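Local coordinates for flavoprotein 390 (Photobacterium phosphoreum, PDB 1FVP) that binds two FMN molecules per subunit, each carrying a myristate, and belongs to the bacterial luciferase family, at residues A[131-142]-A[169-180]; A[142-150]-A[200-209]. All coordinates share one frame; numbering follows the deposited sequence.

Interaction 1 of 2, residues A[131-142]-A[169-180]; sequences HVNVNEAETVAK and IQSNVTGSYKDC. With FMA (6-(3-tetradecanoic acid) flavine mononucleotide), chain D.
His131 N gives a hydrogen bond to Asn172 OD1 (2.9 Å, 155° at the hydrogen). The donor lies in the carbonyl plane of the amide. Asn172 ND2 is bonded to Ile168 O and Trp96 O, so both ends of this amide are held and its rotation is fixed. Next, Val132 CG2 meets Val173 CG1 at 3.4 Å. The fatty chain of the modified flavin runs against both methyls, with Val173 CG1 3.4 Å from FMA C13. The backbone N and O of Asn133 both bond weakly to segment 169-180: N donates to Val173 O, and O accepts from Gly175 N. At chi1 151° CG2 of Val134 stands anti to the carbonyl carbon. There it meets Cys180 SG and lies 3.5 Å from FMA C14. Asn135 N then donates to Gly175 O (2.9 Å). Beyond the turn, Ala141 CB rests on Gly175 N at 4.1 Å. The Lys142 chain crosses Thr174 at about a right angle, CG 3.6 Å from Thr174 OG1. This is a beta-alpha-beta crossover. Val132, Val134, Val173, Tyr177 and Cys180 line the end of a flavin-myristate pocket.

Interaction 2 of 2, residues A[142-150]-A[200-209]; sequences KEELKLYIE and CFESMQDQNK
The Tyr148 ring runs alongside the Glu202 side chain in the same direction. The ring and the Glu202 carboxylate are nearly perpendicular, their planes 79° apart. Tyr148 OH is 3.4 Å from Glu202 CB, and the ring carbon CE1 packs on Glu202 O. Ser203 N and Glu202 C sit over one ring face, so the ring lies on the backbone of the loop. Tyr148 CG is anti to its backbone N (chi1 -158°), which carries the ring out from the helix across this loop. The carboxylate of Glu202 is engaged elsewhere, with OE1 hydrogen-bonded to Thr31 OG1. Cys200 adds an oblique sulfur-aromatic contact, its SG 5.2 Å from the ring centroid. Leu145, one turn earlier on the helix, sets CD1 against Ser203 CB at 3.5 Å.

The contact joins helix 138-155 to the loop that leads from strand 195-199 into helix 207-227. Strands 126-134 and 195-199 are parallel neighbours, and each is followed by one of these helices. This beta-alpha order is in keeping with the barrel of the luciferase family.

Glu144 works at the far end of the loop. It is stretched out past CG, and the carboxylate reaches the backbone of Gln205. Gln205 N donates to Glu144 OE2 (3.1 Å), on the syn side but 33° out of the carboxylate plane. The Gln205 side chain crosses this group obliquely, its amide turned steeply to the carboxylate. The other oxygen, OE1, faces Lys209 NZ at 3.9 Å in a long salt bridge. The Glu144 and Lys209 side chains run antiparallel past one another. Asp206, at the N-cap of helix 207-227, accepts a weak capping bond from Lys209 N at OD1.

Overall arrangement
Interactions 1 and 2 have centres 10 Å apart and share Lys142 and helix 138-155. Their segments alternate along the chain. The loop after strand 195-199 packs on strand 126-134 as well as on the helix. His131 of interaction 1 meets the Tyr148 ring of interaction 2 with planes at about 70°. Val132 O lies 3.0 Å from Ser203 OG, and the Asn133 side chain touches both Ser203 and Glu144. The flavin sites differ. Residues of interaction 1 touch the fatty chain of one FMA directly. The side chain of Tyr148 in interaction 2 comes to about 6 Å from a bound FMA.

Interaction 1 of 2, residues A[131-142]-A[169-180]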
loop_
_atom_site.group_PDB
_atom_site.type_symbol
_atom_site.label_atom_id
_atom_site.label_comp_id
_atom_site.label_asym_id
_atom_site.label_seq_id
_atom_site.Cartn_x
_atom_site.Cartn_y
_atom_site.Cartn_z
ATOM N N HIS A 131 -13.701 -10.580 -4.823
ATOM C CA HIS A 131 -14.192 -9.958 -6.036
ATOM C C HIS A 131 -15.711 -9.908 -6.067
ATOM O O HIS A 131 -16.271 -10.692 -6.858
ATOM C CB HIS A 131 -13.758 -10.756 -7.313
ATOM C CG HIS A 131 -12.875 -9.911 -8.154
ATOM N ND1 HIS A 131 -11.593 -10.172 -8.535
ATOM C CD2 HIS A 131 -13.176 -8.681 -8.665
ATOM C CE1 HIS A 131 -11.151 -9.148 -9.262
ATOM N NE2 HIS A 131 -12.072 -8.229 -9.348
ATOM N N VAL A 132 -16.375 -9.089 -5.296
ATOM C CA VAL A 132 -17.846 -9.008 -5.313
ATOM C C VAL A 132 -18.428 -8.593 -6.663
ATOM O O VAL A 132 -17.810 -7.882 -7.486
ATOM C CB VAL A 132 -18.284 -8.015 -4.212
ATOM C CG1 VAL A 132 -19.690 -7.486 -4.371
ATOM C CG2 VAL A 132 -18.141 -8.661 -2.843
ATOM N N ASN A 133 -19.662 -9.025 -6.864
ATOM C CA ASN A 133 -20.462 -8.712 -8.072
ATOM C C ASN A 133 -21.903 -9.083 -7.707
ATOM O O ASN A 133 -22.171 -10.274 -7.787
ATOM C CB ASN A 133 -19.973 -9.409 -9.323
ATOM C CG ASN A 133 -20.849 -9.117 -10.519
ATOM O OD1 ASN A 133 -22.059 -9.064 -10.358
ATOM N ND2 ASN A 133 -20.288 -8.913 -11.701
ATOM N N VAL A 134 -22.696 -8.106 -7.361
ATOM C CA VAL A 134 -24.085 -8.337 -6.946
ATOM C C VAL A 134 -25.132 -8.001 -7.989
ATOM O O VAL A 134 -25.269 -6.831 -8.389
ATOM C CB VAL A 134 -24.297 -7.540 -5.628
ATOM C CG1 VAL A 134 -25.720 -7.069 -5.377
ATOM C CG2 VAL A 134 -23.793 -8.329 -4.432
ATOM N N ASN A 135 -25.926 -8.977 -8.372
ATOM C CA ASN A 135 -27.006 -8.726 -9.373
ATOM C C ASN A 135 -28.145 -9.664 -9.016
ATOM O O ASN A 135 -27.931 -10.898 -8.974
ATOM C CB ASN A 135 -26.336 -8.805 -10.713
ATOM C CG ASN A 135 -27.196 -9.193 -11.883
ATOM O OD1 ASN A 135 -28.278 -8.645 -12.139
ATOM N ND2 ASN A 135 -26.667 -10.183 -12.605
ATOM N N GLU A 136 -29.311 -9.095 -8.743
ATOM C CA GLU A 136 -30.517 -9.833 -8.340
ATOM C C GLU A 136 -30.724 -11.081 -9.194
ATOM O O GLU A 136 -31.324 -12.075 -8.753
ATOM C CB GLU A 136 -31.807 -9.051 -8.320
ATOM C CG GLU A 136 -32.105 -7.942 -7.340
ATOM C CD GLU A 136 -32.222 -8.168 -5.867
ATOM O OE1 GLU A 136 -33.173 -8.691 -5.281
ATOM O OE2 GLU A 136 -31.208 -7.731 -5.245
ATOM N N ALA A 137 -30.213 -10.979 -10.403
ATOM C CA ALA A 137 -30.245 -12.053 -11.402
ATOM C C ALA A 137 -28.978 -12.888 -11.161
ATOM O O ALA A 137 -27.855 -12.491 -11.495
ATOM C CB ALA A 137 -30.271 -11.510 -12.821
ATOM N N GLU A 138 -29.211 -14.024 -10.545
ATOM C CA GLU A 138 -28.149 -14.959 -10.211
ATOM C C GLU A 138 -27.002 -14.897 -11.211
ATOM O O GLU A 138 -25.915 -14.359 -10.963
ATOM C CB GLU A 138 -28.668 -16.402 -10.190
ATOM C CG GLU A 138 -29.703 -16.814 -9.142
ATOM C CD GLU A 138 -29.609 -16.022 -7.857
ATOM O OE1 GLU A 138 -28.636 -16.009 -7.108
ATOM O OE2 GLU A 138 -30.647 -15.331 -7.688
ATOM N N THR A 139 -27.273 -15.457 -12.357
ATOM C CA THR A 139 -26.480 -15.699 -13.527
ATOM C C THR A 139 -25.841 -14.615 -14.357
ATOM O O THR A 139 -24.876 -14.946 -15.095
ATOM C CB THR A 139 -27.381 -16.591 -14.516
ATOM O OG1 THR A 139 -28.534 -16.979 -13.708
ATOM C CG2 THR A 139 -26.605 -17.773 -15.068
ATOM N N VAL A 140 -26.346 -13.403 -14.315
ATOM C CA VAL A 140 -25.769 -12.296 -15.117
ATOM C C VAL A 140 -24.445 -11.922 -14.453
ATOM O O VAL A 140 -23.402 -11.748 -15.099
ATOM C CB VAL A 140 -26.851 -11.228 -15.271
ATOM C CG1 VAL A 140 -26.390 -9.893 -15.809
ATOM C CG2 VAL A 140 -28.013 -11.755 -16.095
ATOM N N ALA A 141 -24.507 -11.863 -13.139
ATOM C CA ALA A 141 -23.454 -11.546 -12.188
ATOM C C ALA A 141 -22.200 -12.409 -12.333
ATOM O O ALA A 141 -21.083 -11.886 -12.242
ATOM C CB ALA A 141 -24.011 -11.705 -10.772
ATOM N N LYS A 142 -22.424 -13.684 -12.524
ATOM C CA LYS A 142 -21.411 -14.707 -12.707
ATOM C C LYS A 142 -20.809 -14.671 -14.108
ATOM O O LYS A 142 -19.619 -14.967 -14.325
ATOM C CB LYS A 142 -22.008 -16.093 -12.477
ATOM C CG LYS A 142 -22.076 -16.499 -11.004
ATOM C CD LYS A 142 -22.274 -17.987 -10.815
ATOM C CE LYS A 142 -21.469 -18.833 -11.787
ATOM N NZ LYS A 142 -21.626 -20.287 -11.488
ATOM N N ILE A 169 -14.607 -18.151 -9.193
ATOM C CA ILE A 169 -15.874 -17.417 -9.087
ATOM C C ILE A 169 -16.716 -17.982 -7.937
ATOM O O ILE A 169 -17.239 -17.214 -7.117
ATOM C CB ILE A 169 -16.693 -17.371 -10.408
ATOM C CG1 ILE A 169 -15.862 -16.865 -11.600
ATOM C CG2 ILE A 169 -17.984 -16.508 -10.210
ATOM C CD1 ILE A 169 -16.535 -17.139 -12.983
ATOM N N GLN A 170 -16.805 -19.300 -7.933
ATOM C CA GLN A 170 -17.563 -20.023 -6.900
ATOM C C GLN A 170 -16.997 -19.671 -5.518
ATOM O O GLN A 170 -17.750 -19.695 -4.524
ATOM C CB GLN A 170 -17.579 -21.520 -7.122
ATOM C CG GLN A 170 -18.403 -22.015 -8.279
ATOM C CD GLN A 170 -19.898 -21.930 -8.058
ATOM O OE1 GLN A 170 -20.415 -22.292 -6.993
ATOM N NE2 GLN A 170 -20.578 -21.441 -9.099
ATOM N N SER A 171 -15.712 -19.365 -5.479
ATOM C CA SER A 171 -15.023 -18.997 -4.236
ATOM C C SER A 171 -15.335 -17.522 -3.929
ATOM O O SER A 171 -15.542 -17.152 -2.760
ATOM C CB SER A 171 -13.528 -19.196 -4.291
ATOM O OG SER A 171 -13.099 -20.520 -4.473
ATOM N N ASN A 172 -15.352 -16.750 -5.007
ATOM C CA ASN A 172 -15.634 -15.302 -4.927
ATOM C C ASN A 172 -17.098 -15.063 -4.566
ATOM O O ASN A 172 -17.878 -16.028 -4.491
ATOM C CB ASN A 172 -15.078 -14.591 -6.152
ATOM C CG ASN A 172 -13.578 -14.372 -6.022
ATOM O OD1 ASN A 172 -13.175 -13.306 -5.540
ATOM N ND2 ASN A 172 -12.723 -15.307 -6.420
ATOM N N VAL A 173 -17.444 -13.808 -4.346
ATOM C CA VAL A 173 -18.757 -13.303 -3.928
ATOM C C VAL A 173 -19.663 -12.720 -4.999
ATOM O O VAL A 173 -19.390 -11.638 -5.552
ATOM C CB VAL A 173 -18.425 -12.260 -2.825
ATOM C CG1 VAL A 173 -19.659 -11.677 -2.190
ATOM C CG2 VAL A 173 -17.523 -12.867 -1.771
ATOM N N THR A 174 -20.769 -13.386 -5.305
ATOM C CA THR A 174 -21.743 -12.991 -6.318
ATOM C C THR A 174 -23.178 -13.464 -6.078
ATOM O O THR A 174 -23.509 -14.372 -5.303
ATOM C CB THR A 174 -21.270 -13.515 -7.741
ATOM O OG1 THR A 174 -21.843 -14.861 -7.828
ATOM C CG2 THR A 174 -19.772 -13.589 -7.997
ATOM N N GLY A 175 -24.096 -12.852 -6.805
ATOM C CA GLY A 175 -25.534 -13.120 -6.756
ATOM C C GLY A 175 -26.280 -11.921 -6.172
ATOM O O GLY A 175 -25.718 -10.813 -6.127
ATOM N N SER A 176 -27.501 -12.141 -5.735
ATOM C CA SER A 176 -28.337 -11.097 -5.127
ATOM C C SER A 176 -27.659 -10.539 -3.883
ATOM O O SER A 176 -26.582 -11.022 -3.520
ATOM C CB SER A 176 -29.660 -11.695 -4.671
ATOM O OG SER A 176 -29.549 -12.340 -3.406
ATOM N N TYR A 177 -28.310 -9.609 -3.215
ATOM C CA TYR A 177 -27.702 -9.042 -1.981
ATOM C C TYR A 177 -27.659 -10.082 -0.872
ATOM O O TYR A 177 -26.579 -10.617 -0.583
ATOM C CB TYR A 177 -28.336 -7.738 -1.567
ATOM C CG TYR A 177 -27.714 -6.885 -0.495
ATOM C CD1 TYR A 177 -26.513 -6.193 -0.676
ATOM C CD2 TYR A 177 -28.385 -6.702 0.721
ATOM C CE1 TYR A 177 -25.979 -5.380 0.325
ATOM C CE2 TYR A 177 -27.873 -5.892 1.726
ATOM C CZ TYR A 177 -26.666 -5.240 1.526
ATOM O OH TYR A 177 -26.205 -4.458 2.548
ATOM N N LYS A 178 -28.760 -10.392 -0.249
ATOM C CA LYS A 178 -28.880 -11.351 0.845
ATOM C C LYS A 178 -28.039 -12.604 0.744
ATOM O O LYS A 178 -27.528 -13.067 1.785
ATOM C CB LYS A 178 -30.352 -11.741 1.076
ATOM C CG LYS A 178 -31.307 -10.528 1.081
ATOM C CD LYS A 178 -30.753 -9.367 1.903
ATOM C CE LYS A 178 -31.563 -8.097 1.764
ATOM N NZ LYS A 178 -32.882 -8.269 2.430
ATOM N N ASP A 179 -27.871 -13.161 -0.433
ATOM C CA ASP A 179 -27.094 -14.407 -0.626
ATOM C C ASP A 179 -25.613 -14.074 -0.686
ATOM O O ASP A 179 -24.793 -14.978 -0.583
ATOM C CB ASP A 179 -27.623 -15.216 -1.796
ATOM C CG ASP A 179 -27.117 -16.628 -1.946
ATOM O OD1 ASP A 179 -26.052 -17.052 -1.454
ATOM O OD2 ASP A 179 -27.854 -17.393 -2.634
ATOM N N CYS A 180 -25.304 -12.813 -0.861
ATOM C CA CYS A 180 -23.930 -12.294 -0.903
ATOM C C CYS A 180 -23.469 -12.098 0.546
ATOM O O CYS A 180 -22.367 -12.520 0.922
ATOM C CB CYS A 180 -23.819 -11.013 -1.713
ATOM S SG CYS A 180 -23.514 -11.415 -3.450
HETATM N N1 FMA D . -20.012 -12.012 13.607
HETATM C C2 FMA D . -19.161 -11.133 14.138
HETATM O O2 FMA D . -18.418 -11.280 15.034
HETATM N N3 FMA D . -19.088 -9.791 13.576
HETATM C C4 FMA D . -19.867 -9.430 12.538
HETATM O O4 FMA D . -19.775 -8.300 12.109
HETATM C C4A FMA D . -20.776 -10.387 11.987
HETATM N N5 FMA D . -21.577 -10.140 10.982
HETATM C C5A FMA D . -22.452 -10.993 10.425
HETATM C C6 FMA D . -23.266 -10.640 9.352
HETATM C C7 FMA D . -24.127 -11.584 8.852
HETATM C C7M FMA D . -25.087 -11.311 7.642
HETATM C C8 FMA D . -24.208 -12.911 9.416
HETATM C C8M FMA D . -25.132 -13.969 8.908
HETATM C C9 FMA D . -23.390 -13.224 10.481
HETATM C C9A FMA D . -22.505 -12.334 11.016
HETATM N N10 FMA D . -21.650 -12.591 12.080
HETATM C C10 FMA D . -20.792 -11.730 12.625
HETATM C C1B FMA D . -21.661 -13.976 12.730
HETATM C C2B FMA D . -20.283 -14.407 13.395
HETATM O O2B FMA D . -20.084 -15.682 12.813
HETATM C C3B FMA D . -20.439 -14.434 14.898
HETATM O "O3'" FMA D . -21.502 -13.638 15.313
HETATM C C4B FMA D . -19.192 -14.042 15.699
HETATM O "O4'" FMA D . -18.055 -14.913 15.355
HETATM C C5B FMA D . -19.456 -14.186 17.224
HETATM O "O5'" FMA D . -18.394 -15.185 17.747
HETATM P P FMA D . -18.616 -16.472 18.637
HETATM O O1P FMA D . -19.077 -15.799 19.978
HETATM O O2P FMA D . -19.663 -17.262 18.021
HETATM O O3P FMA D . -17.444 -17.202 18.627
HETATM C "C1'" FMA D . -24.424 -7.166 9.146
HETATM O "O1'" FMA D . -25.326 -7.690 8.388
HETATM O "O2'" FMA D . -24.667 -6.097 9.715
HETATM C "C2'" FMA D . -23.546 -8.191 9.787
HETATM C "C3'" FMA D . -23.122 -9.284 8.797
HETATM C "C4'" FMA D . -21.771 -8.926 8.256
HETATM C "C5'" FMA D . -21.653 -8.177 6.950
HETATM C "C6'" FMA D . -20.596 -8.738 6.031
HETATM C "C7'" FMA D . -20.026 -7.690 5.084
HETATM C "C8'" FMA D . -20.220 -7.927 3.647
HETATM C "C9'" FMA D . -19.157 -8.666 2.852
HETATM C C11 FMA D . -19.637 -9.152 1.518
HETATM C C12 FMA D . -20.561 -8.366 0.663
HETATM C C13 FMA D . -20.903 -8.850 -0.706
HETATM C C14 FMA D . -21.793 -7.981 -1.536
HETATM C C15 FMA D . -22.969 -7.394 -0.807
#

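Interaction 2 of 2, residues A[142-150]-A[200-209]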
loop_
_atom_site.group_PDB
_atom_site.type_symbol
_atom_site.label_atom_id
_atom_site.label_comp_id
_atom_site.label_asym_id
_atom_site.label_seq_id
_atom_site.Cartn_x
_atom_site.Cartn_y
_atom_site.Cartn_z
ATOM N N LYS A 142 -22.424 -13.684 -12.524
ATOM C CA LYS A 142 -21.411 -14.707 -12.707
ATOM C C LYS A 142 -20.809 -14.671 -14.108
ATOM O O LYS A 142 -19.619 -14.967 -14.325
ATOM C CB LYS A 142 -22.008 -16.093 -12.477
ATOM C CG LYS A 142 -22.076 -16.499 -11.004
ATOM C CD LYS A 142 -22.274 -17.987 -10.815
ATOM C CE LYS A 142 -21.469 -18.833 -11.787
ATOM N NZ LYS A 142 -21.626 -20.287 -11.488
ATOM N N GLU A 143 -21.655 -14.337 -15.081
ATOM C CA GLU A 143 -21.153 -14.265 -16.464
ATOM C C GLU A 143 -20.495 -12.901 -16.627
ATOM O O GLU A 143 -19.870 -12.699 -17.674
ATOM C CB GLU A 143 -22.118 -14.546 -17.593
ATOM C CG GLU A 143 -22.356 -16.002 -18.004
ATOM C CD GLU A 143 -22.990 -16.942 -17.017
ATOM O OE1 GLU A 143 -24.178 -17.154 -16.795
ATOM O OE2 GLU A 143 -22.135 -17.595 -16.355
ATOM N N GLU A 144 -20.607 -12.047 -15.625
ATOM C CA GLU A 144 -19.998 -10.710 -15.676
ATOM C C GLU A 144 -18.626 -10.755 -15.011
ATOM O O GLU A 144 -17.686 -10.091 -15.481
ATOM C CB GLU A 144 -20.803 -9.594 -15.029
ATOM C CG GLU A 144 -20.849 -8.252 -15.722
ATOM C CD GLU A 144 -21.442 -7.035 -15.107
ATOM O OE1 GLU A 144 -22.343 -6.981 -14.291
ATOM O OE2 GLU A 144 -20.938 -5.962 -15.522
ATOM N N LEU A 145 -18.517 -11.538 -13.956
ATOM C CA LEU A 145 -17.250 -11.680 -13.209
ATOM C C LEU A 145 -16.305 -12.592 -13.985
ATOM O O LEU A 145 -15.080 -12.496 -13.799
ATOM C CB LEU A 145 -17.552 -12.063 -11.776
ATOM C CG LEU A 145 -16.466 -12.348 -10.776
ATOM C CD1 LEU A 145 -15.983 -11.087 -10.087
ATOM C CD2 LEU A 145 -17.022 -13.295 -9.713
ATOM N N LYS A 146 -16.876 -13.418 -14.853
ATOM C CA LYS A 146 -16.111 -14.356 -15.688
ATOM C C LYS A 146 -15.490 -13.629 -16.880
ATOM O O LYS A 146 -14.950 -14.249 -17.816
ATOM C CB LYS A 146 -16.894 -15.565 -16.172
ATOM C CG LYS A 146 -16.038 -16.672 -16.785
ATOM C CD LYS A 146 -16.846 -17.856 -17.274
ATOM C CE LYS A 146 -17.499 -18.628 -16.143
ATOM N NZ LYS A 146 -18.103 -19.905 -16.604
ATOM N N LEU A 147 -15.575 -12.315 -16.815
ATOM C CA LEU A 147 -15.018 -11.451 -17.851
ATOM C C LEU A 147 -13.902 -10.620 -17.241
ATOM O O LEU A 147 -12.932 -10.272 -17.940
ATOM C CB LEU A 147 -16.138 -10.705 -18.566
ATOM C CG LEU A 147 -16.228 -11.070 -20.056
ATOM C CD1 LEU A 147 -17.127 -12.277 -20.237
ATOM C CD2 LEU A 147 -16.742 -9.870 -20.836
ATOM N N TYR A 148 -14.033 -10.334 -15.954
ATOM C CA TYR A 148 -12.995 -9.550 -15.245
ATOM C C TYR A 148 -11.738 -10.414 -15.091
ATOM O O TYR A 148 -10.602 -9.922 -15.155
ATOM C CB TYR A 148 -13.513 -9.054 -13.898
ATOM C CG TYR A 148 -12.749 -7.865 -13.372
ATOM C CD1 TYR A 148 -12.982 -6.607 -13.938
ATOM C CD2 TYR A 148 -11.812 -7.965 -12.345
ATOM C CE1 TYR A 148 -12.304 -5.481 -13.476
ATOM C CE2 TYR A 148 -11.128 -6.844 -11.873
ATOM C CZ TYR A 148 -11.370 -5.601 -12.440
ATOM O OH TYR A 148 -10.710 -4.487 -11.998
ATOM N N ILE A 149 -11.961 -11.705 -14.900
ATOM C CA ILE A 149 -10.983 -12.758 -14.741
ATOM C C ILE A 149 -10.429 -13.281 -16.074
ATOM O O ILE A 149 -9.218 -13.232 -16.309
ATOM C CB ILE A 149 -11.537 -14.030 -13.994
ATOM C CG1 ILE A 149 -12.474 -13.674 -12.850
ATOM C CG2 ILE A 149 -10.322 -14.908 -13.578
ATOM C CD1 ILE A 149 -11.833 -13.069 -11.583
ATOM N N GLU A 150 -11.314 -13.800 -16.907
ATOM C CA GLU A 150 -10.923 -14.342 -18.209
ATOM C C GLU A 150 -9.903 -13.454 -18.911
ATOM O O GLU A 150 -9.118 -13.966 -19.736
ATOM C CB GLU A 150 -12.075 -14.625 -19.167
ATOM C CG GLU A 150 -12.292 -16.084 -19.542
ATOM C CD GLU A 150 -13.620 -16.450 -20.126
ATOM O OE1 GLU A 150 -14.653 -16.452 -19.472
ATOM O OE2 GLU A 150 -13.513 -16.758 -21.336
ATOM N N CYS A 200 -13.166 -6.275 -3.958
ATOM C CA CYS A 200 -13.179 -5.582 -5.248
ATOM C C CYS A 200 -14.573 -5.528 -5.851
ATOM O O CYS A 200 -15.049 -6.631 -6.192
ATOM C CB CYS A 200 -12.305 -6.348 -6.261
ATOM S SG CYS A 200 -12.126 -5.494 -7.857
ATOM N N PHE A 201 -15.180 -4.378 -6.023
ATOM C CA PHE A 201 -16.530 -4.335 -6.633
ATOM C C PHE A 201 -16.367 -3.861 -8.080
ATOM O O PHE A 201 -17.267 -3.160 -8.572
ATOM C CB PHE A 201 -17.460 -3.398 -5.918
ATOM C CG PHE A 201 -17.811 -3.478 -4.483
ATOM C CD1 PHE A 201 -18.712 -4.439 -4.035
ATOM C CD2 PHE A 201 -17.299 -2.562 -3.563
ATOM C CE1 PHE A 201 -19.069 -4.541 -2.701
ATOM C CE2 PHE A 201 -17.636 -2.624 -2.216
ATOM C CZ PHE A 201 -18.527 -3.625 -1.798
ATOM N N GLU A 202 -15.275 -4.186 -8.721
ATOM C CA GLU A 202 -15.006 -3.709 -10.074
ATOM C C GLU A 202 -15.429 -4.626 -11.190
ATOM O O GLU A 202 -15.035 -4.324 -12.344
ATOM C CB GLU A 202 -13.525 -3.439 -10.340
ATOM C CG GLU A 202 -12.702 -2.376 -9.670
ATOM C CD GLU A 202 -13.407 -1.078 -9.409
ATOM O OE1 GLU A 202 -14.111 -0.846 -8.442
ATOM O OE2 GLU A 202 -13.165 -0.255 -10.312
ATOM N N SER A 203 -16.133 -5.691 -10.911
ATOM C CA SER A 203 -16.511 -6.555 -12.074
ATOM C C SER A 203 -17.787 -5.912 -12.594
ATOM O O SER A 203 -18.106 -6.009 -13.776
ATOM C CB SER A 203 -16.632 -7.984 -11.656
ATOM O OG SER A 203 -16.745 -8.107 -10.236
ATOM N N MET A 204 -18.448 -5.235 -11.687
ATOM C CA MET A 204 -19.700 -4.512 -11.768
ATOM C C MET A 204 -19.663 -3.255 -12.634
ATOM O O MET A 204 -19.274 -2.177 -12.162
ATOM C CB MET A 204 -20.202 -4.057 -10.387
ATOM C CG MET A 204 -20.539 -5.218 -9.487
ATOM S SD MET A 204 -21.771 -4.571 -8.320
ATOM C CE MET A 204 -20.761 -4.167 -6.902
ATOM N N GLN A 205 -20.151 -3.465 -13.837
ATOM C CA GLN A 205 -20.220 -2.432 -14.862
ATOM C C GLN A 205 -21.266 -1.367 -14.566
ATOM O O GLN A 205 -20.951 -0.176 -14.728
ATOM C CB GLN A 205 -20.449 -2.994 -16.270
ATOM C CG GLN A 205 -19.257 -3.680 -16.917
ATOM C CD GLN A 205 -19.617 -4.282 -18.261
ATOM O OE1 GLN A 205 -20.329 -3.686 -19.079
ATOM N NE2 GLN A 205 -19.130 -5.499 -18.516
ATOM N N ASP A 206 -22.448 -1.750 -14.192
ATOM C CA ASP A 206 -23.522 -0.752 -13.953
ATOM C C ASP A 206 -23.207 0.131 -12.759
ATOM O O ASP A 206 -23.784 -0.081 -11.676
ATOM C CB ASP A 206 -24.858 -1.486 -13.911
ATOM C CG ASP A 206 -26.027 -0.572 -13.617
ATOM O OD1 ASP A 206 -25.863 0.636 -13.359
ATOM O OD2 ASP A 206 -27.149 -1.129 -13.655
ATOM N N GLN A 207 -22.360 1.124 -12.946
ATOM C CA GLN A 207 -21.959 2.016 -11.858
ATOM C C GLN A 207 -23.066 2.180 -10.844
ATOM O O GLN A 207 -22.848 1.778 -9.677
ATOM C CB GLN A 207 -21.341 3.319 -12.308
ATOM C CG GLN A 207 -19.844 3.367 -12.052
ATOM C CD GLN A 207 -19.080 2.270 -12.741
ATOM O OE1 GLN A 207 -18.686 2.351 -13.902
ATOM N NE2 GLN A 207 -18.842 1.170 -12.037
ATOM N N ASN A 208 -24.229 2.671 -11.201
ATOM C CA ASN A 208 -25.335 2.861 -10.254
ATOM C C ASN A 208 -25.602 1.640 -9.388
ATOM O O ASN A 208 -26.001 1.873 -8.221
ATOM C CB ASN A 208 -26.610 3.415 -10.892
ATOM C CG ASN A 208 -26.547 4.941 -10.730
ATOM O OD1 ASN A 208 -26.755 5.451 -9.612
ATOM N ND2 ASN A 208 -26.215 5.569 -11.857
ATOM N N LYS A 209 -25.409 0.460 -9.945
ATOM C CA LYS A 209 -25.633 -0.749 -9.126
ATOM C C LYS A 209 -24.623 -0.589 -7.978
ATOM O O LYS A 209 -25.065 -0.358 -6.856
ATOM C CB LYS A 209 -25.345 -2.089 -9.737
ATOM C CG LYS A 209 -26.112 -3.246 -9.120
ATOM C CD LYS A 209 -26.192 -4.413 -10.098
ATOM C CE LYS A 209 -24.863 -4.885 -10.630
ATOM N NZ LYS A 209 -25.003 -5.967 -11.651
#